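Local coordinates for protein D-isomer specific 2-hydroxyacid dehydrogenase NAD-binding (Xanthobacter autotrophicus, PDB 4XA8) that binds NADPH and, as a member of the D-isomer specific 2-hydroxyacid dehydrogenase family, probably carries out nicotinamide-dependent oxidation or reduction of 2-hydroxyacids and their oxo counterparts, at residues 150-155 / 178-183; 105-110 / 231-236; 113-118 / 166-171; 187-192 / 213-218. All blocks are in the same frame, centred on the assembly; numbering follows the deposited sequence.

Contact 1: residues 150-155 / 178-183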
loop_
_atom_site.group_PDB
_atom_site.type_symbol
_atom_site.label_atom_id
_atom_site.label_comp_id
_atom_site.label_asym_id
_atom_site.label_seq_id
_atom_site.Cartn_x
_atom_site.Cartn_y
_atom_site.Cartn_z
ATOM N N LEU A 150 2.639 16.413 7.204
ATOM C CA LEU A 150 2.885 17.835 7.103
ATOM C C LEU A 150 1.718 18.461 6.339
ATOM O O LEU A 150 1.619 18.331 5.128
ATOM C CB LEU A 150 4.252 18.063 6.435
ATOM C CG LEU A 150 4.766 19.466 6.312
ATOM C CD1 LEU A 150 5.246 19.987 7.660
ATOM C CD2 LEU A 150 5.907 19.482 5.308
ATOM N N GLY A 151 0.813 19.111 7.062
ATOM C CA GLY A 151 -0.376 19.774 6.507
ATOM C C GLY A 151 -1.604 19.073 7.015
ATOM O O GLY A 151 -1.706 17.863 6.839
ATOM N N LEU A 152 -2.494 19.794 7.725
ATOM C CA LEU A 152 -3.707 19.156 8.270
ATOM C C LEU A 152 -4.979 19.866 7.894
ATOM O O LEU A 152 -5.870 20.062 8.730
ATOM C CB LEU A 152 -3.623 19.023 9.796
ATOM C CG LEU A 152 -2.501 18.184 10.395
ATOM C CD1 LEU A 152 -2.486 18.392 11.922
ATOM C CD2 LEU A 152 -2.644 16.696 10.061
ATOM N N GLY A 153 -5.043 20.255 6.625
ATOM C CA GLY A 153 -6.289 20.666 5.970
ATOM C C GLY A 153 -7.179 19.464 5.754
ATOM O O GLY A 153 -6.930 18.414 6.312
ATOM N N ASP A 154 -8.218 19.619 4.951
ATOM C CA ASP A 154 -9.199 18.556 4.807
ATOM C C ASP A 154 -8.536 17.260 4.363
ATOM O O ASP A 154 -8.796 16.202 4.942
ATOM C CB ASP A 154 -10.279 18.944 3.833
ATOM C CG ASP A 154 -11.227 19.987 4.403
ATOM O OD1 ASP A 154 -11.390 20.087 5.640
ATOM O OD2 ASP A 154 -11.820 20.699 3.592
ATOM N N LEU A 155 -7.603 17.332 3.424
ATOM C CA LEU A 155 -6.969 16.100 2.938
ATOM C C LEU A 155 -5.995 15.533 3.971
ATOM O O LEU A 155 -6.046 14.361 4.255
ATOM C CB LEU A 155 -6.292 16.341 1.591
ATOM C CG LEU A 155 -7.269 16.721 0.476
ATOM C CD1 LEU A 155 -6.491 17.159 -0.759
ATOM C CD2 LEU A 155 -8.200 15.581 0.129
ATOM N N LYS A 178 -4.665 22.255 15.993
ATOM C CA LYS A 178 -5.541 21.154 15.567
ATOM C C LYS A 178 -5.694 20.171 16.735
ATOM O O LYS A 178 -4.823 20.050 17.624
ATOM C CB LYS A 178 -4.938 20.401 14.372
ATOM C CG LYS A 178 -4.684 21.225 13.116
ATOM C CD LYS A 178 -5.996 21.495 12.392
ATOM C CE LYS A 178 -5.866 22.400 11.161
ATOM N NZ LYS A 178 -5.586 23.816 11.529
ATOM N N ALA A 179 -6.865 19.546 16.768
ATOM C CA ALA A 179 -7.180 18.498 17.689
ATOM C C ALA A 179 -7.760 17.353 16.870
ATOM O O ALA A 179 -8.899 17.420 16.443
ATOM C CB ALA A 179 -8.179 18.984 18.715
ATOM N N LEU A 180 -6.955 16.351 16.605
ATOM C CA LEU A 180 -7.375 15.201 15.839
ATOM C C LEU A 180 -7.141 13.984 16.713
ATOM O O LEU A 180 -6.031 13.762 17.210
ATOM C CB LEU A 180 -6.569 15.088 14.570
ATOM C CG LEU A 180 -6.761 16.190 13.546
ATOM C CD1 LEU A 180 -5.720 15.962 12.440
ATOM C CD2 LEU A 180 -8.185 16.211 12.990
ATOM N N GLU A 181 -8.205 13.215 16.914
ATOM C CA GLU A 181 -8.194 12.097 17.836
ATOM C C GLU A 181 -7.155 11.064 17.412
ATOM O O GLU A 181 -7.102 10.652 16.255
ATOM C CB GLU A 181 -9.596 11.485 17.902
ATOM C CG GLU A 181 -9.714 10.275 18.805
ATOM C CD GLU A 181 -9.299 10.562 20.236
ATOM O OE1 GLU A 181 -9.464 11.719 20.708
ATOM O OE2 GLU A 181 -8.807 9.613 20.887
ATOM N N GLY A 182 -6.292 10.679 18.348
ATOM C CA GLY A 182 -5.201 9.726 18.062
ATOM C C GLY A 182 -3.997 10.211 17.254
ATOM O O GLY A 182 -3.147 9.383 16.836
ATOM N N VAL A 183 -3.899 11.526 17.020
ATOM C CA VAL A 183 -2.804 12.118 16.258
ATOM C C VAL A 183 -2.082 13.117 17.143
ATOM O O VAL A 183 -2.707 13.963 17.766
ATOM C CB VAL A 183 -3.333 12.809 14.952
ATOM C CG1 VAL A 183 -2.210 13.480 14.164
ATOM C CG2 VAL A 183 -4.054 11.790 14.040
#
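The flat group in this contact is the peptide that follows Leu152: Lys178 passes over its oxygen end, Lys178 CE lying 3.4 Å from Leu152 O and out of the peptide plane, while the side chains of Leu152 and Leu180 bring only aliphatic carbons. The peptide belongs to the glycine-rich turn of a Rossmann fold, where Gly151, Gly153 and Gly156 fit the GxGxxG pattern, Gly153 occupies the N-cap position before helix 154-165, and Leu152, Asp154, Leu155 and Gly156 are known to bind NADPH. Bends in Lys178 at chi2 (-76°) and chi4 (-72°) fold its chain along Leu152. Lys178 CG rests 3.8 Å from Leu152 CD1, and the lysine NZ makes a weak hydrogen bond to Ser174 OG. Were Lys178 an alanine, CB would still lie by Leu152 CD1, but the cover from CG to CE over Leu152 would probably be lost, and Ser174 OG would lose a weak partner. Leu180 slides past Leu152 in the opposite direction and also rests on Ala157 of the following helix. The loop is turned beyond it by a type II beta turn, closed by Val183 N on Leu180 O at 3.1 Å. The other branch of Leu152, CD2, meets Leu180 CD1 at 4.0 Å.

Contact 2: residues 105-110 / 231-236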
loop_
_atom_site.group_PDB
_atom_site.type_symbol
_atom_site.label_atom_id
_atom_site.label_comp_id
_atom_site.label_asym_id
_atom_site.label_seq_id
_atom_site.Cartn_x
_atom_site.Cartn_y
_atom_site.Cartn_z
ATOM N N GLN A 105 -11.008 10.563 0.127
ATOM C CA GLN A 105 -10.876 9.083 0.279
ATOM C C GLN A 105 -9.781 8.495 -0.581
ATOM O O GLN A 105 -8.933 7.785 -0.109
ATOM C CB GLN A 105 -12.185 8.381 -0.122
ATOM C CG GLN A 105 -12.057 6.868 -0.037
ATOM C CD GLN A 105 -11.801 6.439 1.386
ATOM O OE1 GLN A 105 -12.759 6.343 2.174
ATOM N NE2 GLN A 105 -10.516 6.156 1.743
ATOM N N MET A 106 -9.805 8.817 -1.858
ATOM C CA MET A 106 -8.803 8.350 -2.768
ATOM C C MET A 106 -7.386 8.828 -2.392
ATOM O O MET A 106 -6.413 8.105 -2.521
ATOM C CB MET A 106 -9.161 8.843 -4.161
ATOM C CG MET A 106 -8.268 8.316 -5.269
ATOM S SD MET A 106 -8.641 9.107 -6.846
ATOM C CE MET A 106 -7.395 8.331 -7.846
ATOM N N MET A 107 -7.274 10.071 -1.955
ATOM C CA MET A 107 -6.014 10.552 -1.450
ATOM C C MET A 107 -5.578 9.823 -0.158
ATOM O O MET A 107 -4.425 9.437 -0.021
ATOM C CB MET A 107 -6.087 12.078 -1.240
ATOM C CG MET A 107 -4.905 12.619 -0.490
ATOM S SD MET A 107 -3.396 12.601 -1.465
ATOM C CE MET A 107 -3.721 14.073 -2.474
ATOM N N ALA A 108 -6.494 9.630 0.788
ATOM C CA ALA A 108 -6.116 8.980 2.025
ATOM C C ALA A 108 -5.677 7.567 1.744
ATOM O O ALA A 108 -4.744 7.085 2.387
ATOM C CB ALA A 108 -7.266 8.932 3.007
ATOM N N SER A 109 -6.367 6.884 0.832
ATOM C CA SER A 109 -6.032 5.500 0.487
ATOM C C SER A 109 -4.651 5.494 -0.158
ATOM O O SER A 109 -3.808 4.630 0.149
ATOM C CB SER A 109 -7.072 4.930 -0.493
ATOM O OG SER A 109 -8.347 4.801 0.102
ATOM N N PHE A 110 -4.352 6.454 -1.041
ATOM C CA PHE A 110 -3.048 6.476 -1.667
ATOM C C PHE A 110 -1.901 6.722 -0.623
ATOM O O PHE A 110 -0.857 6.096 -0.657
ATOM C CB PHE A 110 -2.982 7.555 -2.770
ATOM C CG PHE A 110 -1.711 7.497 -3.573
ATOM C CD1 PHE A 110 -1.530 6.500 -4.510
ATOM C CD2 PHE A 110 -0.684 8.374 -3.347
ATOM C CE1 PHE A 110 -0.353 6.413 -5.243
ATOM C CE2 PHE A 110 0.484 8.293 -4.069
ATOM C CZ PHE A 110 0.656 7.312 -5.025
ATOM N N ILE A 231 7.577 11.156 1.443
ATOM C CA ILE A 231 6.465 10.966 0.542
ATOM C C ILE A 231 5.908 12.365 0.192
ATOM O O ILE A 231 5.592 13.140 1.106
ATOM C CB ILE A 231 5.357 10.172 1.202
ATOM C CG1 ILE A 231 5.850 8.764 1.515
ATOM C CG2 ILE A 231 4.100 10.111 0.324
ATOM C CD1 ILE A 231 5.007 8.078 2.547
ATOM N N ASN A 232 5.794 12.675 -1.103
ATOM C CA ASN A 232 5.224 13.999 -1.546
ATOM C C ASN A 232 4.007 13.796 -2.402
ATOM O O ASN A 232 4.116 13.223 -3.494
ATOM C CB ASN A 232 6.211 14.817 -2.319
ATOM C CG ASN A 232 5.754 16.258 -2.476
ATOM O OD1 ASN A 232 4.770 16.674 -1.861
ATOM N ND2 ASN A 232 6.449 17.005 -3.317
ATOM N N VAL A 233 2.837 14.209 -1.884
ATOM C CA VAL A 233 1.581 14.138 -2.627
ATOM C C VAL A 233 0.932 15.538 -2.713
ATOM O O VAL A 233 -0.215 15.642 -3.116
ATOM C CB VAL A 233 0.578 13.122 -2.037
ATOM C CG1 VAL A 233 1.131 11.673 -2.185
ATOM C CG2 VAL A 233 0.304 13.401 -0.568
ATOM N N ALA A 234 1.644 16.599 -2.381
ATOM C CA ALA A 234 1.036 17.941 -2.364
ATOM C C ALA A 234 1.245 18.575 -3.725
ATOM O O ALA A 234 0.412 18.480 -4.587
ATOM C CB ALA A 234 1.658 18.806 -1.299
ATOM N N ARG A 235 2.381 19.204 -3.890
ATOM C CA ARG A 235 2.710 19.989 -5.074
ATOM C C ARG A 235 4.245 19.992 -5.073
ATOM O O ARG A 235 4.895 20.060 -3.992
ATOM C CB ARG A 235 2.153 21.434 -5.024
ATOM C CG ARG A 235 0.643 21.587 -5.117
ATOM C CD ARG A 235 0.079 20.995 -6.403
ATOM N N GLY A 236 4.814 19.861 -6.271
ATOM C CA GLY A 236 6.262 19.794 -6.435
ATOM C C GLY A 236 7.008 20.871 -5.661
ATOM O O GLY A 236 7.949 20.533 -4.933
#
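Val233 is overlapped on two flanks by two residues of helix 103-119: Met107 lays its sulfur against one methyl and Phe110 presents its ring edge to the other. The branches divide the work. Val233 CG2 touches Met107 SD at 3.9 Å. Val233 CG1 lies in the plane of the Phe110 ring, 3.9 Å from Phe110 CE2 and about as far from CD2, so the aromatic face plays no part in this pairing. Both helix residues start with CG trans to the backbone N (chi1 170° in Met107, -172° in Phe110), which sends both side chains out from the helix, their ends coming near Val233. Two further bends in the methionine then bring Met107 CE to 3.9 Å from Val233 O.

Val233 sits where strand 228-232 runs out at the carboxyl end of the parallel Rossmann sheet, and both it and Ala234 are known to bind NADPH. Helix 103-119 is the first helix after the five-stranded sheet of the other domain, and here it crosses to pack on the cofactor-binding sheet. Ala285 touches both Met107 and Phe110, and Arg120 of the second subunit packs on Phe110.

As the strand ends, Asn232 makes an Asx turn. This buried residue accepts the amide of Ala234 at OD1, 3.2 Å from Ala234 N to Asn232 OD1 and nearly straight (167°), with the donor well above the carbonyl plane. Its ND2 gives a second, weak bond to Arg235 O.

Contact 3: residues 113-118 / 166-171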
loop_
_atom_site.group_PDB
_atom_site.type_symbol
_atom_site.label_atom_id
_atom_site.label_comp_id
_atom_site.label_asym_id
_atom_site.label_seq_id
_atom_site.Cartn_x
_atom_site.Cartn_y
_atom_site.Cartn_z
ATOM N N PHE A 113 -1.217 3.564 1.257
ATOM C CA PHE A 113 -0.337 2.726 0.422
ATOM C C PHE A 113 1.137 3.157 0.513
ATOM O O PHE A 113 2.013 2.321 0.716
ATOM C CB PHE A 113 -0.802 2.752 -1.053
ATOM C CG PHE A 113 0.295 2.377 -2.021
ATOM C CD1 PHE A 113 0.652 1.056 -2.217
ATOM C CD2 PHE A 113 0.989 3.358 -2.703
ATOM C CE1 PHE A 113 1.703 0.734 -3.095
ATOM C CE2 PHE A 113 2.043 3.052 -3.571
ATOM C CZ PHE A 113 2.411 1.745 -3.746
ATOM N N CYS A 114 1.413 4.466 0.371
ATOM C CA CYS A 114 2.804 4.948 0.367
ATOM C C CYS A 114 3.475 4.766 1.756
ATOM O O CYS A 114 4.614 4.308 1.863
ATOM C CB CYS A 114 2.846 6.446 0.050
ATOM S SG CYS A 114 2.342 6.883 -1.597
ATOM N N VAL A 115 2.727 5.070 2.822
ATOM C CA VAL A 115 3.242 4.909 4.186
ATOM C C VAL A 115 3.507 3.426 4.450
ATOM O O VAL A 115 4.601 3.093 4.972
ATOM C CB VAL A 115 2.313 5.485 5.227
ATOM C CG1 VAL A 115 2.743 5.101 6.648
ATOM C CG2 VAL A 115 2.276 6.980 5.061
ATOM N N LEU A 116 2.576 2.538 4.063
ATOM C CA LEU A 116 2.773 1.087 4.349
ATOM C C LEU A 116 3.955 0.503 3.531
ATOM O O LEU A 116 4.739 -0.333 4.016
ATOM C CB LEU A 116 1.500 0.269 4.059
ATOM C CG LEU A 116 0.302 0.501 4.983
ATOM C CD1 LEU A 116 -0.984 -0.118 4.440
ATOM C CD2 LEU A 116 0.686 -0.082 6.306
ATOM N N ARG A 117 4.086 0.999 2.318
ATOM C CA ARG A 117 5.133 0.537 1.439
ATOM C C ARG A 117 6.513 0.857 2.116
ATOM O O ARG A 117 7.399 0.006 2.154
ATOM C CB ARG A 117 4.964 1.166 0.070
ATOM C CG ARG A 117 6.073 1.012 -0.944
ATOM C CD ARG A 117 5.768 1.615 -2.335
ATOM N NE ARG A 117 6.911 1.244 -3.168
ATOM C CZ ARG A 117 8.053 1.894 -3.219
ATOM N NH1 ARG A 117 8.217 3.012 -2.542
ATOM N NH2 ARG A 117 9.069 1.399 -3.930
ATOM N N HIS A 118 6.690 2.049 2.663
ATOM C CA HIS A 118 7.930 2.386 3.383
ATOM C C HIS A 118 8.082 1.724 4.746
ATOM O O HIS A 118 9.171 1.277 5.101
ATOM C CB HIS A 118 8.078 3.911 3.504
ATOM C CG HIS A 118 8.371 4.567 2.194
ATOM N ND1 HIS A 118 9.542 4.340 1.501
ATOM C CD2 HIS A 118 7.630 5.390 1.420
ATOM C CE1 HIS A 118 9.520 5.024 0.371
ATOM N NE2 HIS A 118 8.378 5.677 0.312
ATOM N N HIS A 166 -4.193 2.315 11.714
ATOM C CA HIS A 166 -3.230 1.261 11.501
ATOM C C HIS A 166 -2.143 1.085 12.590
ATOM O O HIS A 166 -1.248 0.226 12.450
ATOM C CB HIS A 166 -2.667 1.421 10.084
ATOM C CG HIS A 166 -3.688 1.099 9.057
ATOM N ND1 HIS A 166 -4.708 1.962 8.707
ATOM C CD2 HIS A 166 -3.926 -0.051 8.391
ATOM C CE1 HIS A 166 -5.508 1.363 7.838
ATOM N NE2 HIS A 166 -5.044 0.145 7.633
ATOM N N GLY A 167 -2.272 1.819 13.708
ATOM C CA GLY A 167 -1.430 1.610 14.865
ATOM C C GLY A 167 -0.112 2.401 14.877
ATOM O O GLY A 167 0.654 2.308 15.819
ATOM N N PHE A 168 0.177 3.152 13.814
ATOM C CA PHE A 168 1.409 3.945 13.775
ATOM C C PHE A 168 1.433 5.042 14.835
ATOM O O PHE A 168 0.370 5.459 15.331
ATOM C CB PHE A 168 1.580 4.592 12.383
ATOM C CG PHE A 168 1.781 3.586 11.282
ATOM C CD1 PHE A 168 2.907 2.828 11.260
ATOM C CD2 PHE A 168 0.807 3.384 10.297
ATOM C CE1 PHE A 168 3.126 1.872 10.261
ATOM C CE2 PHE A 168 0.990 2.424 9.288
ATOM C CZ PHE A 168 2.155 1.671 9.267
ATOM N N ASP A 169 2.628 5.474 15.221
ATOM C CA ASP A 169 2.756 6.664 16.070
ATOM C C ASP A 169 2.630 7.917 15.153
ATOM O O ASP A 169 3.634 8.393 14.585
ATOM C CB ASP A 169 4.105 6.602 16.799
ATOM C CG ASP A 169 4.316 7.751 17.783
ATOM O OD1 ASP A 169 3.511 8.708 17.830
ATOM O OD2 ASP A 169 5.353 7.707 18.456
ATOM N N VAL A 170 1.387 8.369 14.945
ATOM C CA VAL A 170 1.086 9.383 13.916
ATOM C C VAL A 170 1.163 10.789 14.526
ATOM O O VAL A 170 0.602 11.055 15.592
ATOM C CB VAL A 170 -0.275 9.137 13.234
ATOM C CG1 VAL A 170 -0.565 10.153 12.133
ATOM C CG2 VAL A 170 -0.348 7.737 12.673
ATOM N N ARG A 171 1.938 11.650 13.869
ATOM C CA ARG A 171 2.013 13.051 14.236
ATOM C C ARG A 171 1.547 13.882 13.076
ATOM O O ARG A 171 1.611 13.434 11.956
ATOM C CB ARG A 171 3.441 13.433 14.740
ATOM C CG ARG A 171 4.585 12.847 13.917
ATOM C CD ARG A 171 5.996 13.353 14.283
ATOM N NE ARG A 171 6.267 13.014 15.642
ATOM C CZ ARG A 171 7.123 13.574 16.466
ATOM N NH1 ARG A 171 7.998 14.537 16.125
ATOM N NH2 ARG A 171 7.121 13.099 17.684
#
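Phe168 has the most surface buried here, and it is met by two residues of helix 103-119 from different sides. Val115 stands over one face of its ring: Val115 CG1 lies 4.1 Å above the plane, displaced toward the rim near Phe168 CE2. Leu116 comes in at the edge instead, its CD2 in the ring plane and 3.7 Å from Phe168 CZ, the leucine crossing the phenylalanine at about a right angle. The far end of one ring is thus held at face and edge by consecutive helical residues. In Val115 the reaching methyl is the one opposite the backbone N (chi1 170°), which aims it at the ring. The contact is wholly apolar.

Gly167, just before the ring, has a positive phi of 88°, a backbone shape in which a side chain would collide with the preceding carbonyl oxygen, and His166 ahead of it is tied back by a hydrogen bond from its ND1 to Glu162 O.

Phe168 comes just ahead of strand 169-174, one of the parallel strands of the Rossmann sheet, and its ring is also packed by Ala119, Ala142 and Ile145. Val115 rests in addition on Ile231, so the helix packs both on the loop leading into strand 169-174 and on strand 228-232. Leu116 is also packed by Phe113 of the second subunit.

Contact 4: residues 187-192 / 213-218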
loop_
_atom_site.group_PDB
_atom_site.type_symbol
_atom_site.label_atom_id
_atom_site.label_comp_id
_atom_site.label_asym_id
_atom_site.label_seq_id
_atom_site.Cartn_x
_atom_site.Cartn_y
_atom_site.Cartn_z
ATOM N N HIS A 187 1.971 22.521 15.996
ATOM C CA HIS A 187 1.626 23.669 15.189
ATOM C C HIS A 187 2.605 24.822 15.297
ATOM O O HIS A 187 3.271 24.990 16.329
ATOM C CB HIS A 187 0.191 24.105 15.501
ATOM C CG HIS A 187 0.064 24.898 16.758
ATOM N ND1 HIS A 187 -0.013 24.306 18.005
ATOM C CD2 HIS A 187 0.025 26.239 16.972
ATOM C CE1 HIS A 187 -0.058 25.247 18.933
ATOM N NE2 HIS A 187 -0.068 26.426 18.332
ATOM N N GLY A 188 2.640 25.627 14.219
ATOM C CA GLY A 188 3.488 26.794 14.097
ATOM C C GLY A 188 4.843 26.510 13.480
ATOM O O GLY A 188 5.397 25.414 13.653
ATOM N N LEU A 189 5.432 27.530 12.839
ATOM C CA LEU A 189 6.754 27.353 12.265
ATOM C C LEU A 189 7.826 26.983 13.308
ATOM O O LEU A 189 8.746 26.195 13.006
ATOM C CB LEU A 189 7.200 28.588 11.469
ATOM C CG LEU A 189 6.386 28.753 10.166
ATOM C CD1 LEU A 189 6.702 30.100 9.556
ATOM C CD2 LEU A 189 6.632 27.637 9.161
ATOM N N GLU A 190 7.690 27.501 14.513
ATOM C CA GLU A 190 8.643 27.228 15.576
ATOM C C GLU A 190 8.678 25.737 15.949
ATOM O O GLU A 190 9.709 25.245 16.418
ATOM C CB GLU A 190 8.244 28.079 16.805
ATOM C CG GLU A 190 9.282 28.215 17.908
ATOM C CD GLU A 190 9.308 29.607 18.587
ATOM O OE1 GLU A 190 9.509 30.636 17.900
ATOM O OE2 GLU A 190 9.175 29.683 19.822
ATOM N N ALA A 191 7.544 25.043 15.774
ATOM C CA ALA A 191 7.421 23.621 16.069
ATOM C C ALA A 191 7.853 22.709 14.928
ATOM O O ALA A 191 7.958 21.496 15.102
ATOM C CB ALA A 191 5.985 23.282 16.493
ATOM N N LEU A 192 8.158 23.276 13.766
ATOM C CA LEU A 192 8.475 22.468 12.618
ATOM C C LEU A 192 9.769 21.653 12.753
ATOM O O LEU A 192 9.784 20.471 12.420
ATOM C CB LEU A 192 8.456 23.373 11.375
ATOM C CG LEU A 192 8.513 22.761 10.016
ATOM C CD1 LEU A 192 7.349 21.795 9.829
ATOM C CD2 LEU A 192 8.533 23.925 8.990
ATOM N N ARG A 213 5.221 27.748 -0.216
ATOM C CA ARG A 213 6.068 27.509 -1.372
ATOM C C ARG A 213 7.483 27.408 -0.859
ATOM O O ARG A 213 7.883 28.231 -0.055
ATOM C CB ARG A 213 5.972 28.633 -2.420
ATOM C CG ARG A 213 6.997 28.477 -3.544
ATOM C CD ARG A 213 7.030 29.694 -4.443
ATOM N NE ARG A 213 5.817 29.736 -5.242
ATOM C CZ ARG A 213 5.617 29.032 -6.347
ATOM N NH1 ARG A 213 6.559 28.233 -6.840
ATOM N NH2 ARG A 213 4.455 29.143 -6.967
ATOM N N GLY A 214 8.207 26.377 -1.285
ATOM C CA GLY A 214 9.574 26.125 -0.827
ATOM C C GLY A 214 9.779 25.938 0.681
ATOM O O GLY A 214 10.898 26.112 1.186
ATOM N N LEU A 215 8.737 25.571 1.416
ATOM C CA LEU A 215 8.895 25.375 2.864
ATOM C C LEU A 215 9.820 24.197 3.171
ATOM O O LEU A 215 10.600 24.271 4.111
ATOM C CB LEU A 215 7.546 25.165 3.505
ATOM C CG LEU A 215 7.492 25.050 5.031
ATOM C CD1 LEU A 215 7.475 26.405 5.675
ATOM C CD2 LEU A 215 6.265 24.279 5.477
ATOM N N MET A 216 9.711 23.096 2.418
ATOM C CA MET A 216 10.605 21.948 2.588
ATOM C C MET A 216 11.857 22.209 1.732
ATOM O O MET A 216 12.044 21.628 0.675
ATOM C CB MET A 216 9.909 20.627 2.256
ATOM C CG MET A 216 8.849 20.188 3.282
ATOM S SD MET A 216 9.429 20.207 5.027
ATOM C CE MET A 216 10.630 18.905 4.801
ATOM N N ASN A 217 12.678 23.138 2.225
ATOM C CA ASN A 217 13.974 23.522 1.648
ATOM C C ASN A 217 15.122 22.714 2.280
ATOM O O ASN A 217 14.885 21.829 3.110
ATOM C CB ASN A 217 14.203 25.032 1.845
ATOM C CG ASN A 217 14.231 25.451 3.328
ATOM O OD1 ASN A 217 14.367 24.634 4.248
ATOM N ND2 ASN A 217 14.136 26.730 3.554
ATOM N N ALA A 218 16.365 23.009 1.912
ATOM C CA ALA A 218 17.502 22.292 2.507
ATOM C C ALA A 218 17.509 22.337 4.044
ATOM O O ALA A 218 17.750 21.342 4.691
ATOM C CB ALA A 218 18.812 22.835 1.959
#
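Gly188 O is gripped by two donors, the backbone N of Ala191 at 3.0 Å and the indole NE1 of Trp173, and this fixes the start of the short turn from which Leu189 reaches across to Leu215. One step on, Leu192 N bonds to Leu189 O at 3.1 Å, bringing Leu192 into line for the same partner.

The contact itself is made by three leucines. Leu215 points toward the facing turn with CG trans to its backbone N (chi1 -175°) and divides its two methyls between the partners. Leu215 CD1 meets Leu189 CD2 at 3.8 Å, the two side chains passing at a slant. Leu215 CD2 meets Leu192 CD2 end-on, tip to tip, at a looser 4.2 Å. Leu189 lies at the exposed side of the group, whereas Leu192 and Leu215 are buried.

Polar bonds shape the second loop. The carbonyl O of Leu215 receives Arg220 NH1 and, weakly, Asn217 N, the latter closing an inverse gamma turn centred on Met216. Asn217 is then the N-cap of helix 218-223, its OD1 taking the backbone N of Arg220. The same Arg220 side chain packs on Leu192, and Leu192 and Met216 both lie on Leu150, so the two segments meet beside strand 146-150 of the Rossmann domain.

Between the two segments the joining is purely apolar, with no hydrogen bond or charge pair linking them; burial and shape, not direction, hold them together, while the polar bonds act within each loop.

How the contacts relate
All four contacts lie in or against the domain built on the seven-stranded parallel sheet. Along the chain, contact 2 spans the longest interval and encloses the other three; contacts 1 and 3 interleave, and contact 4 follows both. Contacts 2 and 3 share helix 103-119, with centres 13 Å apart, and both touch the second subunit. They meet through Ile231 against Cys114, Val115 and His118. Contact 1 touches contact 3 through Val183 and contact 4 through Leu150, and its nearest atoms come within about 4 Å of contact 2 without touching it. Thus the NADPH-binding residues of contacts 1 and 2 sit in the same domain as the packing of helix 103-119 against the second subunit.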